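Local coordinates for endoglucanase, glycoside hydrolase family 5 protein (Cytophaga hutchinsonii, PDB 5IHS) that probably hydrolyses internal beta-1,4-glucosidic bonds of cellulose as a family 5 endoglucanase with a TIM-barrel fold, at residues 221-231 with 261-272. Numbering follows the deposited sequence.
Sequences FYPGTHKQELR and SPEETALWYEFL
W268 lies sandwiched between F221 and R231, and this is the tightly packed part of the contact. The F221 ring makes an offset stack on one indole face, its centroid 3.8 Å from that of the five-membered ring and the planes only 6° apart. Over the opposite face, R231 CG sits 3.5 Å from the centroid of the six-membered ring, a CH-pi contact, while its guanidinium stands steeply on the indole plane over the pyrrole side, a cation-pi arrangement. The indole edge is fixed by W268 NE1, which donates to H226 O at 2.9 Å (161° at the hydrogen), from above the carbonyl plane. In the closed eight-stranded TIM barrel, this joins the loop after strand 215-221 and the start of helix 228-239 to helix 262-274, the next helix round the wall. A bend at chi3 (-74°) turns the R231 guanidinium end-on to E264, where NH1 and NH2 both grip OE2, at 2.8 and 2.9 Å, nearly coplanar with the carboxylate. Replacing R231 by an alanine is likely to take the CH-pi and cation-pi cover from that indole face and to leave E264 OE2 without its charged mate. The outer side is looser: K227 NZ and E264 OE1 stay 4.6 Å apart, bridged by a water, and a second water links NZ to S261 OG, which also bonds N259.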
ATOM      1  N   PHE A 221       8.000   0.825   7.286  1.00  6.23           N
ATOM      2  CA  PHE A 221       9.104   0.365   8.116  1.00  6.56           C
ATOM      3  C   PHE A 221       9.911  -0.695   7.383  1.00  6.74           C
ATOM      4  O   PHE A 221       9.386  -1.462   6.566  1.00  6.82           O
ATOM      5  CB  PHE A 221       8.624  -0.162   9.485  1.00  7.43           C
ATOM      6  CG  PHE A 221       7.893  -1.471   9.417  1.00  7.71           C
ATOM      7  CD1 PHE A 221       8.582  -2.677   9.450  1.00  7.91           C
ATOM      8  CD2 PHE A 221       6.512  -1.510   9.299  1.00  8.58           C
ATOM      9  CE1 PHE A 221       7.913  -3.889   9.356  1.00  9.40           C
ATOM     10  CE2 PHE A 221       5.845  -2.726   9.217  1.00  9.35           C
ATOM     11  CZ  PHE A 221       6.546  -3.905   9.237  1.00  9.83           C
ATOM     12  N   TYR A 222      11.192  -0.745   7.746  1.00  7.04           N
ATOM     13  CA  TYR A 222      12.154  -1.713   7.225  1.00  7.45           C
ATOM     14  C   TYR A 222      12.873  -2.234   8.461  1.00  7.93           C
ATOM     15  O   TYR A 222      13.664  -1.480   9.063  1.00  8.46           O
ATOM     16  CB  TYR A 222      13.102  -1.094   6.192  1.00  8.86           C
ATOM     17  CG  TYR A 222      12.435  -1.027   4.806  1.00 10.90           C
ATOM     18  CD1 TYR A 222      11.500  -0.055   4.489  1.00 11.87           C
ATOM     19  CD2 TYR A 222      12.715  -1.998   3.833  1.00 11.66           C
ATOM     20  CE1 TYR A 222      10.847  -0.054   3.253  1.00 10.93           C
ATOM     21  CE2 TYR A 222      12.075  -1.995   2.604  1.00 12.35           C
ATOM     22  CZ  TYR A 222      11.149  -1.022   2.316  1.00 12.61           C
ATOM     23  OH  TYR A 222      10.546  -1.055   1.080  1.00 14.47           O
ATOM     24  N   PRO A 223      12.600  -3.471   8.896  1.00  7.91           N
ATOM     25  CA  PRO A 223      12.975  -3.912  10.259  1.00  8.51           C
ATOM     26  C   PRO A 223      14.461  -4.100  10.495  1.00  8.78           C
ATOM     27  O   PRO A 223      14.869  -4.226  11.659  1.00 10.07           O
ATOM     28  CB  PRO A 223      12.230  -5.246  10.404  1.00  9.33           C
ATOM     29  CG  PRO A 223      12.092  -5.727   8.995  1.00 10.16           C
ATOM     30  CD  PRO A 223      11.852  -4.503   8.171  1.00  8.61           C
ATOM     31  N   GLY A 224      15.287  -4.137   9.453  1.00  8.73           N
ATOM     32  CA  GLY A 224      16.722  -4.076   9.673  1.00  9.64           C
ATOM     33  C   GLY A 224      17.183  -2.736  10.203  1.00 10.61           C
ATOM     34  O   GLY A 224      18.269  -2.641  10.782  1.00 12.42           O
ATOM     35  N   THR A 225      16.363  -1.709  10.025  1.00  9.81           N
ATOM     36  CA  THR A 225      16.633  -0.342  10.441  1.00 10.18           C
ATOM     37  C   THR A 225      15.694   0.145  11.532  1.00 10.42           C
ATOM     38  O   THR A 225      16.130   0.817  12.470  1.00 12.45           O
ATOM     39  CB  THR A 225      16.505   0.588   9.224  1.00 10.94           C
ATOM     40  OG1 THR A 225      17.352   0.116   8.166  1.00 11.65           O
ATOM     41  CG2 THR A 225      16.869   2.030   9.587  1.00 12.40           C
ATOM     42  N   HIS A 226      14.414  -0.189  11.421  1.00  9.67           N
ATOM     43  CA  HIS A 226      13.362   0.381  12.254  1.00  9.71           C
ATOM     44  C   HIS A 226      12.832  -0.674  13.209  1.00  9.62           C
ATOM     45  O   HIS A 226      12.335  -1.718  12.775  1.00 10.40           O
ATOM     46  CB  HIS A 226      12.222   0.883  11.378  1.00  9.79           C
ATOM     47  CG  HIS A 226      12.666   1.827  10.318  1.00 10.32           C
ATOM     48  ND1 HIS A 226      12.328   1.665   8.995  1.00 10.09           N
ATOM     49  CD2 HIS A 226      13.452   2.929  10.381  1.00 11.47           C
ATOM     50  CE1 HIS A 226      12.871   2.640   8.290  1.00 10.85           C
ATOM     51  NE2 HIS A 226      13.559   3.421   9.106  1.00 11.54           N
ATOM     52  N   LYS A 227      12.926  -0.390  14.503  1.00 10.20           N
ATOM     53  CA  LYS A 227      12.581  -1.354  15.535  1.00 10.31           C
ATOM     54  C   LYS A 227      11.621  -0.730  16.543  1.00  9.87           C
ATOM     55  O   LYS A 227      10.650  -0.084  16.142  1.00  9.88           O
ATOM     56  CB  LYS A 227      13.853  -1.943  16.145  1.00 12.84           C
ATOM     57  CG  LYS A 227      14.762  -2.528  15.069  1.00 14.90           C
ATOM     58  CD  LYS A 227      15.978  -3.182  15.650  1.00 18.20           C
ATOM     59  CE  LYS A 227      17.089  -3.305  14.623  1.00 20.80           C
ATOM     60  NZ  LYS A 227      16.882  -4.366  13.636  1.00 21.91           N
ATOM     61  N   GLN A 228      11.850  -0.914  17.843  1.00 10.17           N
ATOM     62  CA  GLN A 228      10.831  -0.505  18.807  1.00 10.80           C
ATOM     63  C   GLN A 228      10.581   1.000  18.787  1.00 10.16           C
ATOM     64  O   GLN A 228       9.459   1.434  19.055  1.00 10.35           O
ATOM     65  CB  GLN A 228      11.213  -0.969  20.209  1.00 12.32           C
ATOM     66  CG  GLN A 228      10.147  -0.709  21.248  1.00 13.37           C
ATOM     67  CD  GLN A 228       8.870  -1.468  20.959  1.00 14.55           C
ATOM     68  OE1 GLN A 228       8.905  -2.635  20.557  1.00 15.23           O
ATOM     69  NE2 GLN A 228       7.733  -0.812  21.156  1.00 15.59           N
ATOM     70  N   GLU A 229      11.593   1.814  18.473  1.00 10.66           N
ATOM     71  CA  GLU A 229      11.384   3.260  18.459  1.00 10.64           C
ATOM     72  C   GLU A 229      10.300   3.667  17.461  1.00  9.39           C
ATOM     73  O   GLU A 229       9.509   4.582  17.730  1.00  9.84           O
ATOM     74  CB  GLU A 229      12.698   3.984  18.178  1.00 12.96           C
ATOM     75  CG  GLU A 229      13.171   3.970  16.741  1.00 17.83           C
ATOM     76  CD  GLU A 229      13.536   2.599  16.190  1.00 20.80           C
ATOM     77  OE1 GLU A 229      13.775   1.641  16.963  1.00 22.74           O
ATOM     78  OE2 GLU A 229      13.602   2.492  14.954  1.00 20.87           O
ATOM     79  N   LEU A 230      10.244   3.013  16.300  1.00  8.79           N
ATOM     80  CA  LEU A 230       9.205   3.354  15.333  1.00  8.31           C
ATOM     81  C   LEU A 230       7.851   2.751  15.717  1.00  8.43           C
ATOM     82  O   LEU A 230       6.811   3.367  15.446  1.00  8.52           O
ATOM     83  CB  LEU A 230       9.644   2.987  13.907  1.00  8.18           C
ATOM     84  CG  LEU A 230       8.738   3.511  12.786  1.00  8.25           C
ATOM     85  CD1 LEU A 230       8.670   5.033  12.755  1.00  9.02           C
ATOM     86  CD2 LEU A 230       9.213   2.990  11.427  1.00  8.14           C
ATOM     87  N   ARG A 231       7.831   1.577  16.366  1.00  8.61           N
ATOM     88  CA  ARG A 231       6.580   1.094  16.942  1.00  8.96           C
ATOM     89  C   ARG A 231       6.057   2.065  17.990  1.00  9.13           C
ATOM     90  O   ARG A 231       4.848   2.293  18.084  1.00  9.83           O
ATOM     91  CB  ARG A 231       6.751  -0.305  17.530  1.00  9.25           C
ATOM     92  CG  ARG A 231       6.922  -1.389  16.478  1.00 10.11           C
ATOM     93  CD  ARG A 231       6.852  -2.798  17.075  1.00 10.71           C
ATOM     94  NE  ARG A 231       8.050  -3.169  17.823  1.00 10.59           N
ATOM     95  CZ  ARG A 231       9.163  -3.659  17.290  1.00 10.28           C
ATOM     96  NH1 ARG A 231       9.269  -3.840  15.982  1.00 11.09           N
ATOM     97  NH2 ARG A 231      10.184  -3.981  18.077  1.00 11.08           N
ATOM     98  N   SER A 261      16.004  -9.586   8.369  1.00  9.41           N
ATOM     99  CA  SER A 261      15.681  -9.542   9.797  1.00  9.80           C
ATOM    100  C   SER A 261      14.365 -10.255  10.082  1.00  9.62           C
ATOM    101  O   SER A 261      13.361  -9.617  10.427  1.00  9.48           O
ATOM    102  CB  SER A 261      15.606  -8.092  10.275  1.00 10.44           C
ATOM    103  OG  SER A 261      16.870  -7.447  10.171  1.00 11.71           O
ATOM    104  N   PRO A 262      14.336 -11.585   9.973  1.00  9.49           N
ATOM    105  CA  PRO A 262      13.064 -12.297  10.193  1.00  9.98           C
ATOM    106  C   PRO A 262      12.490 -12.158  11.592  1.00  8.88           C
ATOM    107  O   PRO A 262      11.272 -12.011  11.734  1.00  8.89           O
ATOM    108  CB  PRO A 262      13.397 -13.752   9.838  1.00 11.84           C
ATOM    109  CG  PRO A 262      14.880 -13.839   9.863  1.00 11.69           C
ATOM    110  CD  PRO A 262      15.386 -12.489   9.483  1.00 10.36           C
ATOM    111  N   GLU A 263      13.316 -12.217  12.639  1.00  9.20           N
ATOM    112  CA  GLU A 263      12.768 -12.097  13.987  1.00  9.97           C
ATOM    113  C   GLU A 263      12.197 -10.701  14.235  1.00  9.01           C
ATOM    114  O   GLU A 263      11.114 -10.565  14.826  1.00  9.39           O
ATOM    115  CB  GLU A 263      13.801 -12.506  15.039  1.00 11.19           C
ATOM    116  CG  GLU A 263      14.096 -14.020  15.025  1.00 12.55           C
ATOM    117  CD  GLU A 263      12.973 -14.882  15.621  1.00 13.01           C
ATOM    118  OE1 GLU A 263      12.266 -14.412  16.540  1.00 12.56           O
ATOM    119  OE2 GLU A 263      12.811 -16.052  15.185  1.00 14.69           O
ATOM    120  N   GLU A 264      12.876  -9.655  13.763  1.00  8.91           N
ATOM    121  CA  GLU A 264      12.324  -8.317  13.953  1.00  8.65           C
ATOM    122  C   GLU A 264      11.061  -8.123  13.122  1.00  8.31           C
ATOM    123  O   GLU A 264      10.121  -7.458  13.571  1.00  8.23           O
ATOM    124  CB  GLU A 264      13.364  -7.235  13.651  1.00  9.31           C
ATOM    125  CG  GLU A 264      12.881  -5.825  14.003  1.00 10.14           C
ATOM    126  CD  GLU A 264      12.782  -5.562  15.499  1.00 11.68           C
ATOM    127  OE1 GLU A 264      13.580  -6.151  16.266  1.00 12.61           O
ATOM    128  OE2 GLU A 264      11.904  -4.766  15.898  1.00 13.19           O
ATOM    129  N   THR A 265      11.014  -8.706  11.917  1.00  7.70           N
ATOM    130  CA  THR A 265       9.784  -8.646  11.131  1.00  7.57           C
ATOM    131  C   THR A 265       8.620  -9.240  11.920  1.00  7.45           C
ATOM    132  O   THR A 265       7.518  -8.679  11.935  1.00  7.67           O
ATOM    133  CB  THR A 265       9.956  -9.354   9.779  1.00  7.98           C
ATOM    134  OG1 THR A 265      11.025  -8.773   9.023  1.00  7.89           O
ATOM    135  CG2 THR A 265       8.701  -9.242   8.935  1.00  8.52           C
ATOM    136  N   ALA A 266       8.859 -10.360  12.611  1.00  7.61           N
ATOM    137  CA  ALA A 266       7.807 -10.987  13.407  1.00  8.13           C
ATOM    138  C   ALA A 266       7.344 -10.090  14.554  1.00  7.77           C
ATOM    139  O   ALA A 266       6.161 -10.097  14.901  1.00  8.57           O
ATOM    140  CB  ALA A 266       8.282 -12.339  13.940  1.00  8.74           C
ATOM    141  N   LEU A 267       8.256  -9.322  15.168  1.00  8.30           N
ATOM    142  CA  LEU A 267       7.832  -8.368  16.193  1.00  8.97           C
ATOM    143  C   LEU A 267       6.924  -7.304  15.600  1.00  8.58           C
ATOM    144  O   LEU A 267       5.957  -6.874  16.245  1.00  9.30           O
ATOM    145  CB  LEU A 267       9.032  -7.712  16.877  1.00  9.59           C
ATOM    146  CG  LEU A 267       9.913  -8.632  17.722  1.00 10.75           C
ATOM    147  CD1 LEU A 267      11.001  -7.813  18.375  1.00 11.73           C
ATOM    148  CD2 LEU A 267       9.115  -9.398  18.769  1.00 11.59           C
ATOM    149  N   TRP A 268       7.209  -6.874  14.371  1.00  7.29           N
ATOM    150  CA  TRP A 268       6.312  -5.952  13.697  1.00  7.23           C
ATOM    151  C   TRP A 268       4.963  -6.599  13.403  1.00  7.40           C
ATOM    152  O   TRP A 268       3.923  -5.972  13.621  1.00  7.66           O
ATOM    153  CB  TRP A 268       6.954  -5.421  12.423  1.00  7.28           C
ATOM    154  CG  TRP A 268       7.859  -4.257  12.651  1.00  7.15           C
ATOM    155  CD1 TRP A 268       9.220  -4.259  12.731  1.00  7.89           C
ATOM    156  CD2 TRP A 268       7.447  -2.897  12.805  1.00  7.26           C
ATOM    157  NE1 TRP A 268       9.681  -2.972  12.924  1.00  8.07           N
ATOM    158  CE2 TRP A 268       8.611  -2.117  12.970  1.00  8.16           C
ATOM    159  CE3 TRP A 268       6.206  -2.264  12.802  1.00  7.37           C
ATOM    160  CZ2 TRP A 268       8.562  -0.730  13.129  1.00  8.55           C
ATOM    161  CZ3 TRP A 268       6.155  -0.893  12.959  1.00  8.35           C
ATOM    162  CH2 TRP A 268       7.324  -0.142  13.121  1.00  9.03           C
ATOM    163  N   TYR A 269       4.951  -7.833  12.876  1.00  7.43           N
ATOM    164  CA  TYR A 269       3.670  -8.492  12.629  1.00  7.84           C
ATOM    165  C   TYR A 269       2.837  -8.572  13.906  1.00  8.06           C
ATOM    166  O   TYR A 269       1.616  -8.382  13.871  1.00  8.81           O
ATOM    167  CB  TYR A 269       3.870  -9.892  12.062  1.00  8.64           C
ATOM    168  CG  TYR A 269       4.359 -10.008  10.634  1.00  7.79           C
ATOM    169  CD1 TYR A 269       4.017  -9.087   9.644  1.00  8.49           C
ATOM    170  CD2 TYR A 269       5.125 -11.099  10.269  1.00  8.36           C
ATOM    171  CE1 TYR A 269       4.459  -9.244   8.341  1.00  8.38           C
ATOM    172  CE2 TYR A 269       5.556 -11.274   8.973  1.00  8.60           C
ATOM    173  CZ  TYR A 269       5.221 -10.355   8.004  1.00  8.31           C
ATOM    174  OH  TYR A 269       5.670 -10.565   6.714  1.00  8.41           O
ATOM    175  N   GLU A 270       3.481  -8.872  15.039  1.00  8.65           N
ATOM    176  CA  GLU A 270       2.762  -8.952  16.308  1.00  9.52           C
ATOM    177  C   GLU A 270       2.085  -7.623  16.631  1.00  8.81           C
ATOM    178  O   GLU A 270       0.907  -7.577  17.004  1.00  9.78           O
ATOM    179  CB  GLU A 270       3.747  -9.350  17.405  1.00 12.32           C
ATOM    180  CG  GLU A 270       3.198  -9.447  18.798  1.00 15.90           C
ATOM    181  CD  GLU A 270       4.249 -10.024  19.736  1.00 19.37           C
ATOM    182  OE1 GLU A 270       5.278  -9.350  19.963  1.00 20.40           O
ATOM    183  OE2 GLU A 270       4.078 -11.170  20.211  1.00 22.59           O
ATOM    184  N   PHE A 271       2.825  -6.526  16.484  1.00  8.15           N
ATOM    185  CA  PHE A 271       2.283  -5.193  16.742  1.00  8.34           C
ATOM    186  C   PHE A 271       1.150  -4.849  15.779  1.00  7.48           C
ATOM    187  O   PHE A 271       0.090  -4.361  16.191  1.00  8.30           O
ATOM    188  CB  PHE A 271       3.422  -4.181  16.622  1.00  9.19           C
ATOM    189  CG  PHE A 271       2.988  -2.747  16.721  1.00  9.56           C
ATOM    190  CD1 PHE A 271       2.747  -2.164  17.953  1.00 11.50           C
ATOM    191  CD2 PHE A 271       2.851  -1.969  15.578  1.00 10.47           C
ATOM    192  CE1 PHE A 271       2.350  -0.838  18.043  1.00 12.65           C
ATOM    193  CE2 PHE A 271       2.458  -0.645  15.667  1.00 11.93           C
ATOM    194  CZ  PHE A 271       2.213  -0.083  16.900  1.00 12.31           C
ATOM    195  N   LEU A 272       1.366  -5.088  14.485  1.00  7.52           N
ATOM    196  CA  LEU A 272       0.357  -4.731  13.496  1.00  7.52           C
ATOM    197  C   LEU A 272      -0.922  -5.530  13.707  1.00  7.56           C
ATOM    198  O   LEU A 272      -2.026  -4.977  13.642  1.00  7.70           O
ATOM    199  CB  LEU A 272       0.895  -4.932  12.081  1.00  8.00           C
ATOM    200  CG  LEU A 272       2.148  -4.108  11.757  1.00  9.28           C
ATOM    201  CD1 LEU A 272       2.741  -4.544  10.431  1.00 11.64           C
ATOM    202  CD2 LEU A 272       1.843  -2.608  11.754  1.00  9.92           C
TER
HETATM  203  O   HOH W   1      16.326  -6.353  15.755  1.00 26.44           O
HETATM  204  O   HOH W   2      18.254  -6.697  12.278  1.00 27.59           O